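Local coordinates for protein MGS-M4 (Unidentified, PDB 4Q3M) that probably reduces carbonyl compounds as a TIM-barrel aldo-keto reductase from a deep-sea metagenome, its natural substrate being unknown, at residues G38-D43 against E66-T71. Numbering follows the deposited sequence.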
ATOM      1  N   GLY A  38      27.131  14.764 -15.743  1.00 64.71           N
ATOM      2  CA  GLY A  38      26.112  15.211 -16.675  1.00 62.31           C
ATOM      3  C   GLY A  38      24.754  15.434 -16.039  1.00 58.40           C
ATOM      4  O   GLY A  38      23.820  15.888 -16.703  1.00 55.18           O
ATOM      5  N   TYR A  39      24.636  15.110 -14.755  1.00 55.35           N
ATOM      6  CA  TYR A  39      23.392  15.319 -14.024  1.00 51.87           C
ATOM      7  C   TYR A  39      23.033  16.799 -13.953  1.00 50.02           C
ATOM      8  O   TYR A  39      23.896  17.642 -13.718  1.00 53.47           O
ATOM      9  CB  TYR A  39      23.489  14.749 -12.606  1.00 51.55           C
ATOM     10  CG  TYR A  39      23.407  13.241 -12.515  1.00 51.57           C
ATOM     11  CD1 TYR A  39      24.486  12.443 -12.868  1.00 56.55           C
ATOM     12  CD2 TYR A  39      22.253  12.617 -12.057  1.00 48.37           C
ATOM     13  CE1 TYR A  39      24.419  11.067 -12.774  1.00 57.26           C
ATOM     14  CE2 TYR A  39      22.176  11.240 -11.962  1.00 49.96           C
ATOM     15  CZ  TYR A  39      23.262  10.470 -12.323  1.00 56.93           C
ATOM     16  OH  TYR A  39      23.193   9.099 -12.232  1.00 61.30           O
ATOM     17  N   ARG A  40      21.759  17.105 -14.164  1.00 48.29           N
ATOM     18  CA  ARG A  40      21.260  18.466 -14.011  1.00 47.42           C
ATOM     19  C   ARG A  40      20.027  18.467 -13.115  1.00 48.28           C
ATOM     20  O   ARG A  40      19.214  19.391 -13.151  1.00 40.03           O
ATOM     21  CB  ARG A  40      20.938  19.085 -15.373  1.00 45.73           C
ATOM     22  CG  ARG A  40      22.163  19.364 -16.231  1.00 48.61           C
ATOM     23  CD  ARG A  40      23.136  20.291 -15.518  1.00 51.11           C
ATOM     24  NE  ARG A  40      24.290  20.627 -16.347  1.00 58.05           N
ATOM     25  CZ  ARG A  40      25.417  19.923 -16.381  1.00 60.73           C
ATOM     26  NH1 ARG A  40      25.546  18.836 -15.632  1.00 61.72           N
ATOM     27  NH2 ARG A  40      26.416  20.304 -17.165  1.00 60.90           N
ATOM     28  N   HIS A  41      19.903  17.419 -12.308  1.00 48.57           N
ATOM     29  CA  HIS A  41      18.763  17.253 -11.418  1.00 49.70           C
ATOM     30  C   HIS A  41      19.208  16.627 -10.098  1.00 49.08           C
ATOM     31  O   HIS A  41      19.771  15.534 -10.077  1.00 54.53           O
ATOM     32  CB  HIS A  41      17.688  16.392 -12.090  1.00 55.57           C
ATOM     33  CG  HIS A  41      16.493  16.121 -11.228  1.00 58.90           C
ATOM     34  ND1 HIS A  41      15.607  15.099 -11.492  1.00 56.77           N
ATOM     35  CD2 HIS A  41      16.031  16.742 -10.117  1.00 60.35           C
ATOM     36  CE1 HIS A  41      14.655  15.096 -10.577  1.00 55.68           C
ATOM     37  NE2 HIS A  41      14.889  16.082  -9.730  1.00 58.08           N
ATOM     38  N   ILE A  42      18.961  17.335  -9.001  1.00 44.46           N
ATOM     39  CA  ILE A  42      19.323  16.848  -7.674  1.00 44.32           C
ATOM     40  C   ILE A  42      18.089  16.762  -6.780  1.00 50.21           C
ATOM     41  O   ILE A  42      17.309  17.711  -6.693  1.00 54.39           O
ATOM     42  CB  ILE A  42      20.376  17.753  -7.005  1.00 46.15           C
ATOM     43  CG1 ILE A  42      21.569  17.974  -7.937  1.00 46.13           C
ATOM     44  CG2 ILE A  42      20.834  17.153  -5.684  1.00 48.75           C
ATOM     45  CD1 ILE A  42      22.384  16.726  -8.195  1.00 47.18           C
ATOM     46  N   ASP A  43      17.915  15.621  -6.120  1.00 48.29           N
ATOM     47  CA  ASP A  43      16.749  15.396  -5.274  1.00 43.11           C
ATOM     48  C   ASP A  43      17.142  15.238  -3.806  1.00 40.80           C
ATOM     49  O   ASP A  43      17.849  14.298  -3.443  1.00 42.45           O
ATOM     50  CB  ASP A  43      15.983  14.158  -5.747  1.00 44.44           C
ATOM     51  CG  ASP A  43      14.721  13.910  -4.943  1.00 45.53           C
ATOM     52  OD1 ASP A  43      13.652  14.419  -5.342  1.00 47.91           O
ATOM     53  OD2 ASP A  43      14.796  13.202  -3.917  1.00 42.79           O
ATOM     54  N   GLU A  66      20.329  28.109 -12.976  1.00 72.07           N
ATOM     55  CA  GLU A  66      19.088  27.862 -13.707  1.00 73.35           C
ATOM     56  C   GLU A  66      19.145  26.624 -14.601  1.00 69.37           C
ATOM     57  O   GLU A  66      18.141  26.245 -15.202  1.00 69.63           O
ATOM     58  CB  GLU A  66      18.717  29.082 -14.551  1.00 83.05           C
ATOM     59  CG  GLU A  66      17.907  30.124 -13.802  1.00 92.66           C
ATOM     60  CD  GLU A  66      17.156  31.055 -14.731  1.00102.09           C
ATOM     61  OE1 GLU A  66      17.641  31.296 -15.856  1.00105.40           O
ATOM     62  OE2 GLU A  66      16.074  31.542 -14.337  1.00104.52           O
ATOM     63  N   GLU A  67      20.312  25.998 -14.689  1.00 67.03           N
ATOM     64  CA  GLU A  67      20.459  24.795 -15.495  1.00 66.38           C
ATOM     65  C   GLU A  67      20.499  23.549 -14.615  1.00 62.88           C
ATOM     66  O   GLU A  67      20.713  22.440 -15.101  1.00 62.33           O
ATOM     67  CB  GLU A  67      21.716  24.883 -16.363  1.00 67.14           C
ATOM     68  CG  GLU A  67      22.029  26.296 -16.829  1.00 71.63           C
ATOM     69  CD  GLU A  67      23.050  26.337 -17.950  1.00 72.71           C
ATOM     70  OE1 GLU A  67      23.781  25.341 -18.129  1.00 69.08           O
ATOM     71  OE2 GLU A  67      23.124  27.370 -18.649  1.00 75.88           O
ATOM     72  N   ILE A  68      20.284  23.744 -13.318  1.00 57.60           N
ATOM     73  CA  ILE A  68      20.241  22.636 -12.371  1.00 54.74           C
ATOM     74  C   ILE A  68      18.891  22.568 -11.661  1.00 51.81           C
ATOM     75  O   ILE A  68      18.465  23.528 -11.018  1.00 47.96           O
ATOM     76  CB  ILE A  68      21.358  22.742 -11.318  1.00 53.55           C
ATOM     77  CG1 ILE A  68      22.728  22.805 -11.994  1.00 52.67           C
ATOM     78  CG2 ILE A  68      21.291  21.571 -10.348  1.00 49.82           C
ATOM     79  CD1 ILE A  68      23.883  22.906 -11.022  1.00 54.35           C
ATOM     80  N   PHE A  69      18.226  21.424 -11.783  1.00 50.74           N
ATOM     81  CA  PHE A  69      16.927  21.208 -11.158  1.00 45.27           C
ATOM     82  C   PHE A  69      17.101  20.726  -9.721  1.00 45.51           C
ATOM     83  O   PHE A  69      17.629  19.640  -9.485  1.00 36.22           O
ATOM     84  CB  PHE A  69      16.113  20.194 -11.967  1.00 45.90           C
ATOM     85  CG  PHE A  69      14.640  20.205 -11.661  1.00 43.83           C
ATOM     86  CD1 PHE A  69      14.139  19.532 -10.559  1.00 40.36           C
ATOM     87  CD2 PHE A  69      13.755  20.874 -12.489  1.00 47.01           C
ATOM     88  CE1 PHE A  69      12.786  19.537 -10.284  1.00 38.33           C
ATOM     89  CE2 PHE A  69      12.399  20.883 -12.217  1.00 45.19           C
ATOM     90  CZ  PHE A  69      11.915  20.212 -11.113  1.00 39.16           C
ATOM     91  N   VAL A  70      16.658  21.534  -8.764  1.00 45.45           N
ATOM     92  CA  VAL A  70      16.793  21.182  -7.354  1.00 41.56           C
ATOM     93  C   VAL A  70      15.441  20.914  -6.704  1.00 40.03           C
ATOM     94  O   VAL A  70      14.571  21.785  -6.671  1.00 39.44           O
ATOM     95  CB  VAL A  70      17.516  22.286  -6.562  1.00 43.21           C
ATOM     96  CG1 VAL A  70      17.699  21.861  -5.111  1.00 37.79           C
ATOM     97  CG2 VAL A  70      18.855  22.607  -7.202  1.00 47.52           C
ATOM     98  N   THR A  71      15.275  19.702  -6.185  1.00 41.69           N
ATOM     99  CA  THR A  71      14.053  19.325  -5.488  1.00 42.28           C
ATOM    100  C   THR A  71      14.325  19.031  -4.020  1.00 43.11           C
ATOM    101  O   THR A  71      15.209  18.238  -3.692  1.00 43.86           O
ATOM    102  CB  THR A  71      13.392  18.086  -6.123  1.00 46.87           C
ATOM    103  OG1 THR A  71      13.051  18.364  -7.486  1.00 50.41           O
ATOM    104  CG2 THR A  71      12.130  17.701  -5.361  1.00 48.32           C
TER
HETATM  105  O   HOH W   1      13.540  15.145  -7.694  1.00 30.06           O
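Neighbouring parallel strands of a TIM barrel, the ends of one beta-alpha-beta unit with helix 51-59 in the connection, meet where His-41, Ile-42 and Asp-43 run beside Phe-69, Val-70 and Thr-71. The ladder exemplifies parallel pairing: Ile-42 bonds to the residues on either side of its partner Val-70, N to Phe-69 O (2.7 Å) and O to Thr-71 N (2.9 Å), and Phe-69 N donates to Arg-40 O. Inside the barrel, the edge of Phe-69 turns toward the face of His-41 in an offset edge-to-face pair, planes at 82°, with Phe-69 CD1 3.4 Å from His-41 CD2. Both rings have CG anti to the backbone N, which lays the side chains alongside each other; Met-12 of strand 11-13 touches both, so the hairpin 3-5/11-13 packs on this end of the barrel. A water 2.6 Å from His-41 NE2 donates to Asp-43 OD1, which Gln-158 also holds; OD2 forms a salt bridge to Lys-73, consistent with the active-site aspartate-lysine pair of aldo-keto reductases. On the other face, Ile-42 CG1 packs on Ile-68 CG2, against Val-31 and Leu-35 of helix 26-37. Where the strands begin, Arg-40 bends at chi2 (-58°), setting CD 3.3 Å from Glu-67 O while NH1 bonds back to Tyr-39 O. With an alanine here, Tyr-39 O would probably lose its guanidinium donor and Glu-67 O the cover of CG and CD. The chemistry thus divides by face: aliphatic towards the helix, an aromatic pair and polar cluster inside, where the water joins His-41 to Asp-43 along one strand and reaches Thr-71 OG1 on the next only weakly.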